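Local coordinates for protein KLLA0A11308p (Kluyveromyces lactis, PDB 6AM0) that probably binds mRNA as a member of the EDC3 family of decapping enhancers, represented here by its amino-terminal Sm-like domain, at residues K5-E10 against L57-L62; I11-G16 against D52-L57; D15-T20 against F38-V43; S30-D35 against S44-I49. All coordinates share one frame; numbering follows the deposited sequence.

Contact 1 of 4, residues K5-E10 against L57-L62; sequences KGYQIE and LKVLKL
L57 sets its CD1 methyl 4.0 Å from CG2 of I9, one branch of the isoleucine meeting one branch of the leucine. K58 faces E10 as an antiparallel hydrogen-bonded pair: K58 N to E10 O and E10 N to K58 O each span 2.9 Å. The K58 amine runs away from the first strand. V59 then stands opposite I9 in a non-hydrogen-bonded pair, and its CG2 lies 3.7 Å from I9 CD1 while also reaching the edge of the Y7 ring. This pairing of the first and last strands closes the small barrel of the Sm fold, with L57, V59 and I9 buried. With an alanine in place of I9, both CG2 and CD1 are gone, which would probably open a gap between L57 and V59, leaving V59 CG2 and L57 CD1 without their apolar mate. L60 N bonds to Q8 O, and its isobutyl group spreads over Q8 CG toward the E10 carboxylate. K61 returns the grip through its O, which accepts Q8 N at 2.9 Å; its CB and that of Q8 lie side by side, 3.5 Å apart. L62 brings CD1 to 4.3 Å from Y7 CE2.

Contact 2 of 4, residues I11-G16 against D52-L57; sequences IELKDG and DKLYDL
I11 meets two leucines with two different branches. Its CG2, anti to the carbonyl carbon, touches L57 CD1 at 3.6 Å, and its CD1, on the other branch, comes to 3.8 Å from L54 CD2. L31 touches both I11 and L54, while L54 and L57 also pack on apolar side chains of another protein. E12 turns to the opposite face and contributes mainly backbone: its N donates to D56 O at 2.9 Å in a bond bent to 136°, so the pairing here is loose, and its O accepts Y55 N at 3.2 Å. The carboxylates of E12 and D56 share that face but look to other chains, E12 OE1 to R18 of the second subunit and D56 OD1 to a basic side chain of another protein. L13 starts away from the partner, then bends CD2 back to 4.0 Å from L54 CD2, near the K53 carbonyl, and opens a type I turn. K14 presents CB to the Y55 ring, 3.5 Å from CE1, while its amine extends outward. The turn ends at G16, whose positive phi suits glycine. This antiparallel pairing of the first and last strands, beside the turn into the second, belongs to the Sm-fold barrel.

Contact 3 of 4, residues D15-T20 against F38-V43; sequences DGKRIT and FQDGGV
I19 lays two methyl groups against the F38 ring, CD1 near ring atom CD1 and CG2 near CE1. The two branches reach these neighbouring ring atoms because CG1 stands anti to the carbonyl carbon and CG2 anti to the backbone N; they meet the ring obliquely. I19 and F38 form an antiparallel non-hydrogen-bonded pair, and A36 also touches I19. One residue earlier the contact becomes polar. Q39 N donates to R18 O at 3.1 Å, and the Q39 side chain, with CG anti to its own N (chi1 -173°), extends beside that of R18. The two point the same way, their guanidinium and amide planes 62° apart, and Q39 OE1 packs on the R18 methylenes while taking a weak bond from R18 N at 3.2 Å. In the Sm fold this joins the start of the long, bent second strand to the loop between the third and fourth strands. That loop begins as a type I turn from F38 to G41, held by G41 N to F38 O at 3.1 Å, and F38 N to G42 O at 3.0 Å draws its far side back. Beyond the amide, the R18 guanidinium makes a cation-pi contact with Y55 of the second subunit and a long, weak ion pair with E12 of its own chain. Farther out, K17 NZ lies 4.1 Å from D40 OD2, an attraction between opposite charges too distant for a salt bridge.

Contact 4 of 4, residues S30-D35 against S44-I49; sequences SLTLTD and SPVFKI
L33 and F47 lie side by side and point the same way, so that L33 CD1 arrives at the edge of the phenyl ring, near its plane, 4.0 Å from F47 CD2. They belong to the antiparallel pairing of strands 30-33 and 43-50 in the Sm-fold sheet, whose inward face here carries L31, L33, F47 and I49. On that face L31 and I49 cross obliquely, with L31 CD2 3.7 Å from I49 CG2. Both couples are hydrogen-bonded pairs: L33 N reaches F47 O at 2.8 Å and F47 N reaches L33 O at 2.9 Å, and L31 and I49 exchange the same two backbone bonds. T32, T34, V46 and K48 occupy the other face. T32 and K48 run alongside each other: T32 OG1 lies 3.7 Å from K48 CG, and T32 CG2 sits 4.2 Å from V46 CG1. The threonine methyl can reach both neighbours because it stands anti to the backbone N. A glycine in place of T32 is likely to set the K48 methylenes free to turn and leave V46 CG1 without its apolar neighbour. K48 NZ makes a weak hydrogen bond to the backbone of the bound peptide, and S30 OG also bonds to that peptide. At T34-D35 and at P45 the two chains turn corners. D35 N still reaches P45 O at 3.0 Å, with the donor well above the carbonyl plane, and S44 OG donates to V46 O at 3.1 Å, likewise from above that carbonyl.

Contacts 1 and 2 are successive parts of one strand pairing, sharing L57, with centres 15 Å apart. Contact 3 adjoins both across the sheet, since strands 8-12 and 18-26 are neighbours: I11 N lies 2.9 Å from I19 O, a probable hydrogen bond, and T20 packs against Q8 and E10. Contact 4 lies opposite contact 1 about the chain centre, about 13 Å away between centres, yet it meets the others through the apolar interior. L31 CD2 is 4.0 Å from L54 CD1 of contact 2, and F47 CD1 is 4.1 Å from F38 CZ of contact 3. The bound peptide lies against contact 4, whereas contacts 1, 2 and 3 each touch the second subunit.

Contact 1 of 4, residues K5-E10 against L57-L62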
loop_
_atom_site.group_PDB
_atom_site.type_symbol
_atom_site.label_atom_id
_atom_site.label_comp_id
_atom_site.label_asym_id
_atom_site.label_seq_id
_atom_site.Cartn_x
_atom_site.Cartn_y
_atom_site.Cartn_z
ATOM N N LYS D 5 -17.877 -2.501 -7.520
ATOM C CA LYS D 5 -18.976 -2.675 -6.587
ATOM C C LYS D 5 -18.710 -3.855 -5.664
ATOM O O LYS D 5 -18.321 -4.938 -6.110
ATOM C CB LYS D 5 -20.266 -2.876 -7.378
ATOM C CG LYS D 5 -20.690 -1.599 -8.083
ATOM C CD LYS D 5 -21.493 -1.873 -9.343
ATOM C CE LYS D 5 -21.621 -0.610 -10.182
ATOM N NZ LYS D 5 -22.691 -0.719 -11.207
ATOM N N GLY D 6 -18.912 -3.630 -4.368
ATOM C CA GLY D 6 -18.635 -4.609 -3.342
ATOM C C GLY D 6 -17.338 -4.379 -2.595
ATOM O O GLY D 6 -17.129 -5.003 -1.548
ATOM N N TYR D 7 -16.463 -3.517 -3.107
ATOM C CA TYR D 7 -15.219 -3.214 -2.416
ATOM C C TYR D 7 -15.494 -2.388 -1.164
ATOM O O TYR D 7 -16.337 -1.486 -1.165
ATOM C CB TYR D 7 -14.268 -2.466 -3.352
ATOM C CG TYR D 7 -13.534 -3.364 -4.326
ATOM C CD1 TYR D 7 -14.234 -4.142 -5.239
ATOM C CD2 TYR D 7 -12.149 -3.421 -4.349
ATOM C CE1 TYR D 7 -13.577 -4.963 -6.138
ATOM C CE2 TYR D 7 -11.482 -4.242 -5.246
ATOM C CZ TYR D 7 -12.201 -5.009 -6.140
ATOM O OH TYR D 7 -11.552 -5.826 -7.037
ATOM N N GLN D 8 -14.749 -2.682 -0.101
ATOM C CA GLN D 8 -14.853 -1.946 1.153
ATOM C C GLN D 8 -14.010 -0.677 1.061
ATOM O O GLN D 8 -12.808 -0.748 0.785
ATOM C CB GLN D 8 -14.394 -2.834 2.306
ATOM C CG GLN D 8 -14.652 -2.307 3.711
ATOM C CD GLN D 8 -16.109 -1.976 3.978
ATOM O OE1 GLN D 8 -17.005 -2.399 3.248
ATOM N NE2 GLN D 8 -16.354 -1.236 5.051
ATOM N N ILE D 9 -14.626 0.481 1.303
ATOM C CA ILE D 9 -14.017 1.769 0.988
ATOM C C ILE D 9 -14.024 2.654 2.228
ATOM O O ILE D 9 -14.969 2.617 3.026
ATOM C CB ILE D 9 -14.749 2.464 -0.183
ATOM C CG1 ILE D 9 -14.793 1.554 -1.413
ATOM C CG2 ILE D 9 -14.096 3.795 -0.538
ATOM C CD1 ILE D 9 -13.434 1.089 -1.881
ATOM N N GLU D 10 -12.960 3.447 2.387
ATOM C CA GLU D 10 -12.852 4.452 3.437
ATOM C C GLU D 10 -12.332 5.743 2.820
ATOM O O GLU D 10 -11.308 5.735 2.130
ATOM C CB GLU D 10 -11.928 3.972 4.561
ATOM C CG GLU D 10 -12.126 4.678 5.892
ATOM C CD GLU D 10 -11.507 3.913 7.047
ATOM O OE1 GLU D 10 -10.974 2.807 6.810
ATOM O OE2 GLU D 10 -11.556 4.414 8.191
ATOM N N LEU D 57 -8.837 8.832 -0.487
ATOM C CA LEU D 57 -9.629 7.611 -0.503
ATOM C C LEU D 57 -8.686 6.417 -0.425
ATOM O O LEU D 57 -7.647 6.402 -1.089
ATOM C CB LEU D 57 -10.499 7.544 -1.769
ATOM C CG LEU D 57 -11.264 6.274 -2.152
ATOM C CD1 LEU D 57 -12.558 6.654 -2.844
ATOM C CD2 LEU D 57 -10.440 5.373 -3.062
ATOM N N LYS D 58 -9.054 5.412 0.367
ATOM C CA LYS D 58 -8.268 4.186 0.425
ATOM C C LYS D 58 -9.229 3.018 0.624
ATOM O O LYS D 58 -10.346 3.189 1.119
ATOM C CB LYS D 58 -7.188 4.282 1.513
ATOM C CG LYS D 58 -5.932 3.464 1.221
ATOM C CD LYS D 58 -5.236 2.967 2.475
ATOM C CE LYS D 58 -4.148 1.960 2.128
ATOM N NZ LYS D 58 -3.346 1.581 3.322
ATOM N N VAL D 59 -8.781 1.820 0.242
ATOM C CA VAL D 59 -9.628 0.632 0.166
ATOM C C VAL D 59 -9.146 -0.403 1.176
ATOM O O VAL D 59 -7.939 -0.595 1.361
ATOM C CB VAL D 59 -9.639 0.047 -1.265
ATOM C CG1 VAL D 59 -8.240 -0.286 -1.711
ATOM C CG2 VAL D 59 -10.511 -1.191 -1.341
ATOM N N LEU D 60 -10.101 -1.069 1.835
ATOM C CA LEU D 60 -9.807 -2.005 2.915
ATOM C C LEU D 60 -10.025 -3.461 2.527
ATOM O O LEU D 60 -9.106 -4.275 2.657
ATOM C CB LEU D 60 -10.669 -1.671 4.138
ATOM C CG LEU D 60 -10.754 -0.224 4.616
ATOM C CD1 LEU D 60 -11.745 -0.119 5.765
ATOM C CD2 LEU D 60 -9.387 0.288 5.032
ATOM N N LYS D 61 -11.226 -3.831 2.091
ATOM C CA LYS D 61 -11.544 -5.224 1.824
ATOM C C LYS D 61 -12.034 -5.404 0.392
ATOM O O LYS D 61 -12.487 -4.463 -0.263
ATOM C CB LYS D 61 -12.610 -5.757 2.795
ATOM C CG LYS D 61 -12.384 -5.415 4.261
ATOM C CD LYS D 61 -11.793 -6.590 5.027
ATOM C CE LYS D 61 -11.970 -6.418 6.531
ATOM N NZ LYS D 61 -11.326 -5.174 7.037
ATOM N N LEU D 62 -11.925 -6.636 -0.076
ATOM C CA LEU D 62 -12.491 -7.087 -1.339
ATOM C C LEU D 62 -13.923 -7.546 -1.120
ATOM O O LEU D 62 -14.357 -7.759 0.014
ATOM C CB LEU D 62 -11.629 -8.210 -1.912
ATOM C CG LEU D 62 -10.496 -7.831 -2.872
ATOM C CD1 LEU D 62 -9.618 -6.736 -2.298
ATOM C CD2 LEU D 62 -9.659 -9.056 -3.219
#

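Contact 2 of 4, residues I11-G16 against D52-L57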
loop_
_atom_site.group_PDB
_atom_site.type_symbol
_atom_site.label_atom_id
_atom_site.label_comp_id
_atom_site.label_asym_id
_atom_site.label_seq_id
_atom_site.Cartn_x
_atom_site.Cartn_y
_atom_site.Cartn_z
ATOM N N ILE D 11 -13.040 6.846 3.068
ATOM C CA ILE D 11 -12.775 8.138 2.450
ATOM C C ILE D 11 -12.603 9.173 3.554
ATOM O O ILE D 11 -12.994 8.959 4.702
ATOM C CB ILE D 11 -13.892 8.555 1.460
ATOM C CG1 ILE D 11 -15.249 8.693 2.163
ATOM C CG2 ILE D 11 -14.003 7.554 0.322
ATOM C CD1 ILE D 11 -15.647 10.120 2.498
ATOM N N GLU D 12 -12.018 10.313 3.192
ATOM C CA GLU D 12 -11.702 11.352 4.162
ATOM C C GLU D 12 -12.193 12.693 3.650
ATOM O O GLU D 12 -12.181 12.938 2.442
ATOM C CB GLU D 12 -10.197 11.449 4.417
ATOM C CG GLU D 12 -9.549 10.173 4.901
ATOM C CD GLU D 12 -8.115 10.389 5.328
ATOM O OE1 GLU D 12 -7.640 11.547 5.252
ATOM O OE2 GLU D 12 -7.501 9.423 5.835
ATOM N N LEU D 13 -12.609 13.564 4.572
ATOM C CA LEU D 13 -13.075 14.904 4.251
ATOM C C LEU D 13 -12.018 15.934 4.686
ATOM O O LEU D 13 -10.851 15.581 4.915
ATOM C CB LEU D 13 -14.445 15.125 4.896
ATOM C CG LEU D 13 -15.527 14.087 4.558
ATOM C CD1 LEU D 13 -16.880 14.558 5.053
ATOM C CD2 LEU D 13 -15.584 13.771 3.070
ATOM N N LYS D 14 -12.422 17.206 4.802
ATOM C CA LYS D 14 -11.428 18.267 4.964
ATOM C C LYS D 14 -10.742 18.221 6.325
ATOM O O LYS D 14 -9.569 18.595 6.433
ATOM C CB LYS D 14 -12.062 19.644 4.731
ATOM C CG LYS D 14 -12.975 20.134 5.839
ATOM C CD LYS D 14 -13.488 21.545 5.572
ATOM C CE LYS D 14 -14.299 22.069 6.750
ATOM N NZ LYS D 14 -14.829 23.440 6.512
ATOM N N ASP D 15 -11.433 17.767 7.371
ATOM C CA ASP D 15 -10.869 17.762 8.716
ATOM C C ASP D 15 -10.385 16.380 9.134
ATOM O O ASP D 15 -10.450 16.030 10.319
ATOM C CB ASP D 15 -11.890 18.298 9.719
ATOM C CG ASP D 15 -12.556 19.574 9.243
ATOM O OD1 ASP D 15 -11.922 20.648 9.326
ATOM O OD2 ASP D 15 -13.714 19.499 8.781
ATOM N N GLY D 16 -9.901 15.585 8.184
ATOM C CA GLY D 16 -9.531 14.219 8.482
ATOM C C GLY D 16 -10.667 13.312 8.900
ATOM O O GLY D 16 -10.414 12.173 9.295
ATOM N N ASP D 52 -15.821 16.429 -5.398
ATOM C CA ASP D 52 -15.289 17.734 -5.021
ATOM C C ASP D 52 -14.867 17.758 -3.558
ATOM O O ASP D 52 -13.878 18.406 -3.199
ATOM C CB ASP D 52 -16.335 18.817 -5.283
ATOM C CG ASP D 52 -16.951 18.710 -6.661
ATOM O OD1 ASP D 52 -16.636 17.734 -7.376
ATOM O OD2 ASP D 52 -17.755 19.596 -7.025
ATOM N N LYS D 53 -15.607 17.060 -2.700
ATOM C CA LYS D 53 -15.413 17.130 -1.261
ATOM C C LYS D 53 -14.470 16.058 -0.724
ATOM O O LYS D 53 -14.334 15.931 0.497
ATOM C CB LYS D 53 -16.766 17.018 -0.554
ATOM C CG LYS D 53 -17.870 17.850 -1.191
ATOM C CD LYS D 53 -17.803 19.311 -0.786
ATOM C CE LYS D 53 -19.049 20.047 -1.255
ATOM N NZ LYS D 53 -19.226 21.365 -0.584
ATOM N N LEU D 54 -13.791 15.313 -1.593
ATOM C CA LEU D 54 -12.941 14.206 -1.172
ATOM C C LEU D 54 -11.476 14.617 -1.197
ATOM O O LEU D 54 -10.975 15.094 -2.220
ATOM C CB LEU D 54 -13.147 12.984 -2.068
ATOM C CG LEU D 54 -14.520 12.317 -2.011
ATOM C CD1 LEU D 54 -14.432 10.904 -2.559
ATOM C CD2 LEU D 54 -15.053 12.318 -0.588
ATOM N N TYR D 55 -10.792 14.409 -0.073
ATOM C CA TYR D 55 -9.375 14.727 0.038
ATOM C C TYR D 55 -8.471 13.506 -0.058
ATOM O O TYR D 55 -7.330 13.638 -0.513
ATOM C CB TYR D 55 -9.107 15.475 1.349
ATOM C CG TYR D 55 -9.578 16.913 1.308
ATOM C CD1 TYR D 55 -10.910 17.236 1.534
ATOM C CD2 TYR D 55 -8.694 17.946 1.023
ATOM C CE1 TYR D 55 -11.344 18.550 1.486
ATOM C CE2 TYR D 55 -9.118 19.261 0.976
ATOM C CZ TYR D 55 -10.444 19.556 1.209
ATOM O OH TYR D 55 -10.871 20.864 1.162
ATOM N N ASP D 56 -8.940 12.326 0.350
ATOM C CA ASP D 56 -8.210 11.099 0.063
ATOM C C ASP D 56 -9.163 9.920 0.213
ATOM O O ASP D 56 -10.159 9.994 0.942
ATOM C CB ASP D 56 -6.996 10.938 0.993
ATOM C CG ASP D 56 -6.071 9.794 0.583
ATOM O OD1 ASP D 56 -6.540 8.793 0.001
ATOM O OD2 ASP D 56 -4.854 9.901 0.844
ATOM N N LEU D 57 -8.837 8.832 -0.487
ATOM C CA LEU D 57 -9.629 7.611 -0.503
ATOM C C LEU D 57 -8.686 6.417 -0.425
ATOM O O LEU D 57 -7.647 6.402 -1.089
ATOM C CB LEU D 57 -10.499 7.544 -1.769
ATOM C CG LEU D 57 -11.264 6.274 -2.152
ATOM C CD1 LEU D 57 -12.558 6.654 -2.844
ATOM C CD2 LEU D 57 -10.440 5.373 -3.062
#

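Contact 3 of 4, residues D15-T20 against F38-V43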
loop_
_atom_site.group_PDB
_atom_site.type_symbol
_atom_site.label_atom_id
_atom_site.label_comp_id
_atom_site.label_asym_id
_atom_site.label_seq_id
_atom_site.Cartn_x
_atom_site.Cartn_y
_atom_site.Cartn_z
ATOM N N ASP D 15 -11.433 17.767 7.371
ATOM C CA ASP D 15 -10.869 17.762 8.716
ATOM C C ASP D 15 -10.385 16.380 9.134
ATOM O O ASP D 15 -10.450 16.030 10.319
ATOM C CB ASP D 15 -11.890 18.298 9.719
ATOM C CG ASP D 15 -12.556 19.574 9.243
ATOM O OD1 ASP D 15 -11.922 20.648 9.326
ATOM O OD2 ASP D 15 -13.714 19.499 8.781
ATOM N N GLY D 16 -9.901 15.585 8.184
ATOM C CA GLY D 16 -9.531 14.219 8.482
ATOM C C GLY D 16 -10.667 13.312 8.900
ATOM O O GLY D 16 -10.414 12.173 9.295
ATOM N N LYS D 17 -11.912 13.771 8.832
ATOM C CA LYS D 17 -13.040 12.903 9.140
ATOM C C LYS D 17 -13.169 11.813 8.075
ATOM O O LYS D 17 -13.048 12.083 6.877
ATOM C CB LYS D 17 -14.310 13.744 9.248
ATOM C CG LYS D 17 -14.087 15.002 10.078
ATOM C CD LYS D 17 -13.485 14.623 11.431
ATOM C CE LYS D 17 -13.202 15.839 12.268
ATOM N NZ LYS D 17 -14.504 16.499 12.529
ATOM N N ARG D 18 -13.475 10.580 8.513
ATOM C CA ARG D 18 -13.440 9.389 7.663
ATOM C C ARG D 18 -14.802 8.712 7.614
ATOM O O ARG D 18 -15.453 8.531 8.649
ATOM C CB ARG D 18 -12.403 8.397 8.205
ATOM C CG ARG D 18 -11.063 9.097 8.402
ATOM C CD ARG D 18 -9.906 8.281 8.962
ATOM N NE ARG D 18 -8.740 9.158 9.061
ATOM C CZ ARG D 18 -7.505 8.756 9.316
ATOM N NH1 ARG D 18 -6.524 9.640 9.380
ATOM N NH2 ARG D 18 -7.263 7.470 9.484
ATOM N N ILE D 19 -15.229 8.341 6.407
ATOM C CA ILE D 19 -16.484 7.634 6.190
ATOM C C ILE D 19 -16.121 6.265 5.636
ATOM O O ILE D 19 -15.272 6.157 4.747
ATOM C CB ILE D 19 -17.429 8.380 5.223
ATOM C CG1 ILE D 19 -17.672 9.823 5.678
ATOM C CG2 ILE D 19 -18.737 7.622 5.073
ATOM C CD1 ILE D 19 -17.882 9.989 7.166
ATOM N N THR D 20 -16.761 5.224 6.152
ATOM C CA THR D 20 -16.512 3.862 5.703
ATOM C C THR D 20 -17.806 3.268 5.173
ATOM O O THR D 20 -18.860 3.416 5.796
ATOM C CB THR D 20 -15.974 2.984 6.844
ATOM O OG1 THR D 20 -14.880 3.641 7.497
ATOM C CG2 THR D 20 -15.501 1.643 6.308
ATOM N N PHE D 38 -19.768 6.474 10.208
ATOM C CA PHE D 38 -19.050 7.739 10.307
ATOM C C PHE D 38 -18.140 7.726 11.529
ATOM O O PHE D 38 -18.526 7.230 12.593
ATOM C CB PHE D 38 -20.021 8.925 10.388
ATOM C CG PHE D 38 -20.953 9.032 9.210
ATOM C CD1 PHE D 38 -20.658 8.407 8.011
ATOM C CD2 PHE D 38 -22.121 9.767 9.297
ATOM C CE1 PHE D 38 -21.508 8.504 6.929
ATOM C CE2 PHE D 38 -22.974 9.866 8.210
ATOM C CZ PHE D 38 -22.666 9.231 7.029
ATOM N N GLN D 39 -16.926 8.264 11.363
ATOM C CA GLN D 39 -15.958 8.306 12.459
ATOM C C GLN D 39 -16.526 9.024 13.677
ATOM O O GLN D 39 -16.395 8.548 14.811
ATOM C CB GLN D 39 -14.667 8.985 12.000
ATOM C CG GLN D 39 -13.540 8.930 13.031
ATOM C CD GLN D 39 -12.179 9.239 12.438
ATOM O OE1 GLN D 39 -12.078 9.706 11.305
ATOM N NE2 GLN D 39 -11.123 8.969 13.198
ATOM N N ASP D 40 -17.154 10.174 13.463
ATOM C CA ASP D 40 -17.684 10.962 14.566
ATOM C C ASP D 40 -19.045 10.481 15.043
ATOM O O ASP D 40 -19.611 11.092 15.958
ATOM C CB ASP D 40 -17.773 12.435 14.164
ATOM C CG ASP D 40 -17.283 13.361 15.254
ATOM O OD1 ASP D 40 -18.038 13.594 16.221
ATOM O OD2 ASP D 40 -16.140 13.850 15.143
ATOM N N GLY D 41 -19.585 9.427 14.457
ATOM C CA GLY D 41 -20.839 8.880 14.942
ATOM C C GLY D 41 -21.940 8.953 13.901
ATOM O O GLY D 41 -22.129 9.978 13.237
ATOM N N GLY D 42 -22.673 7.853 13.758
ATOM C CA GLY D 42 -23.832 7.791 12.888
ATOM C C GLY D 42 -23.703 6.815 11.738
ATOM O O GLY D 42 -22.647 6.717 11.105
ATOM N N VAL D 43 -24.770 6.069 11.479
ATOM C CA VAL D 43 -24.823 5.124 10.371
ATOM C C VAL D 43 -25.849 5.605 9.348
ATOM O O VAL D 43 -26.758 6.384 9.653
ATOM C CB VAL D 43 -25.132 3.691 10.849
ATOM C CG1 VAL D 43 -24.053 3.228 11.817
ATOM C CG2 VAL D 43 -26.504 3.626 11.500
#

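Contact 4 of 4, residues S30-D35 against S44-I49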
loop_
_atom_site.group_PDB
_atom_site.type_symbol
_atom_site.label_atom_id
_atom_site.label_comp_id
_atom_site.label_asym_id
_atom_site.label_seq_id
_atom_site.Cartn_x
_atom_site.Cartn_y
_atom_site.Cartn_z
ATOM N N SER D 30 -19.428 11.411 -8.978
ATOM C CA SER D 30 -20.096 11.074 -7.730
ATOM C C SER D 30 -19.737 9.654 -7.312
ATOM O O SER D 30 -19.359 8.815 -8.133
ATOM C CB SER D 30 -21.618 11.233 -7.841
ATOM O OG SER D 30 -22.280 10.674 -6.719
ATOM N N LEU D 31 -19.873 9.403 -6.012
ATOM C CA LEU D 31 -19.573 8.122 -5.388
ATOM C C LEU D 31 -20.690 7.777 -4.413
ATOM O O LEU D 31 -21.066 8.611 -3.583
ATOM C CB LEU D 31 -18.229 8.180 -4.656
ATOM C CG LEU D 31 -17.941 7.172 -3.541
ATOM C CD1 LEU D 31 -17.667 5.783 -4.090
ATOM C CD2 LEU D 31 -16.779 7.656 -2.692
ATOM N N THR D 32 -21.215 6.557 -4.517
ATOM C CA THR D 32 -22.311 6.095 -3.672
ATOM C C THR D 32 -21.855 4.913 -2.827
ATOM O O THR D 32 -21.192 4.001 -3.325
ATOM C CB THR D 32 -23.530 5.692 -4.514
ATOM O OG1 THR D 32 -23.940 6.799 -5.327
ATOM C CG2 THR D 32 -24.689 5.265 -3.620
ATOM N N LEU D 33 -22.229 4.936 -1.549
ATOM C CA LEU D 33 -21.897 3.901 -0.582
ATOM C C LEU D 33 -23.167 3.402 0.090
ATOM O O LEU D 33 -24.183 4.098 0.139
ATOM C CB LEU D 33 -20.930 4.419 0.493
ATOM C CG LEU D 33 -19.572 4.955 0.050
ATOM C CD1 LEU D 33 -18.915 5.712 1.194
ATOM C CD2 LEU D 33 -18.682 3.823 -0.440
ATOM N N THR D 34 -23.098 2.181 0.609
ATOM C CA THR D 34 -24.145 1.621 1.445
ATOM C C THR D 34 -23.576 1.260 2.812
ATOM O O THR D 34 -22.377 0.973 2.948
ATOM C CB THR D 34 -24.795 0.384 0.802
ATOM O OG1 THR D 34 -23.784 -0.565 0.448
ATOM C CG2 THR D 34 -25.582 0.776 -0.440
ATOM N N ASP D 35 -24.462 1.318 3.815
ATOM C CA ASP D 35 -24.165 1.085 5.235
ATOM C C ASP D 35 -22.937 1.871 5.701
ATOM O O ASP D 35 -22.055 1.361 6.392
ATOM C CB ASP D 35 -24.062 -0.417 5.557
ATOM C CG ASP D 35 -22.940 -1.139 4.820
ATOM O OD1 ASP D 35 -21.766 -0.717 4.884
ATOM O OD2 ASP D 35 -23.247 -2.155 4.160
ATOM N N SER D 44 -25.677 5.149 8.104
ATOM C CA SER D 44 -26.591 5.523 7.042
ATOM C C SER D 44 -26.670 4.414 6.002
ATOM O O SER D 44 -25.620 3.954 5.527
ATOM C CB SER D 44 -26.152 6.827 6.383
ATOM O OG SER D 44 -27.115 7.251 5.443
ATOM N N PRO D 45 -27.875 3.993 5.603
ATOM C CA PRO D 45 -27.968 2.875 4.651
ATOM C C PRO D 45 -27.486 3.228 3.256
ATOM O O PRO D 45 -26.948 2.353 2.568
ATOM C CB PRO D 45 -29.465 2.529 4.658
ATOM C CG PRO D 45 -29.986 3.106 5.941
ATOM C CD PRO D 45 -29.191 4.358 6.148
ATOM N N VAL D 46 -27.665 4.471 2.812
ATOM C CA VAL D 46 -27.184 4.930 1.512
ATOM C C VAL D 46 -26.570 6.312 1.691
ATOM O O VAL D 46 -27.178 7.190 2.311
ATOM C CB VAL D 46 -28.308 4.974 0.456
ATOM C CG1 VAL D 46 -27.795 5.577 -0.842
ATOM C CG2 VAL D 46 -28.859 3.586 0.199
ATOM N N PHE D 47 -25.369 6.508 1.145
ATOM C CA PHE D 47 -24.630 7.760 1.270
ATOM C C PHE D 47 -24.074 8.160 -0.089
ATOM O O PHE D 47 -23.294 7.412 -0.683
ATOM C CB PHE D 47 -23.500 7.607 2.292
ATOM C CG PHE D 47 -22.611 8.807 2.403
ATOM C CD1 PHE D 47 -23.047 9.955 3.036
ATOM C CD2 PHE D 47 -21.321 8.772 1.902
ATOM C CE1 PHE D 47 -22.222 11.055 3.141
ATOM C CE2 PHE D 47 -20.490 9.867 2.011
ATOM C CZ PHE D 47 -20.941 11.010 2.632
ATOM N N LYS D 48 -24.450 9.345 -0.567
ATOM C CA LYS D 48 -24.013 9.856 -1.862
ATOM C C LYS D 48 -23.127 11.078 -1.652
ATOM O O LYS D 48 -23.522 12.022 -0.958
ATOM C CB LYS D 48 -25.214 10.188 -2.754
ATOM C CG LYS D 48 -26.044 8.959 -3.128
ATOM C CD LYS D 48 -26.941 9.199 -4.337
ATOM C CE LYS D 48 -28.292 9.771 -3.942
ATOM N NZ LYS D 48 -29.195 9.909 -5.122
ATOM N N ILE D 49 -21.948 11.070 -2.278
ATOM C CA ILE D 49 -20.926 12.091 -2.070
ATOM C C ILE D 49 -20.337 12.492 -3.416
ATOM O O ILE D 49 -20.308 11.702 -4.363
ATOM C CB ILE D 49 -19.820 11.579 -1.111
ATOM C CG1 ILE D 49 -18.782 12.663 -0.807
ATOM C CG2 ILE D 49 -19.136 10.353 -1.693
ATOM C CD1 ILE D 49 -19.322 13.845 -0.052
#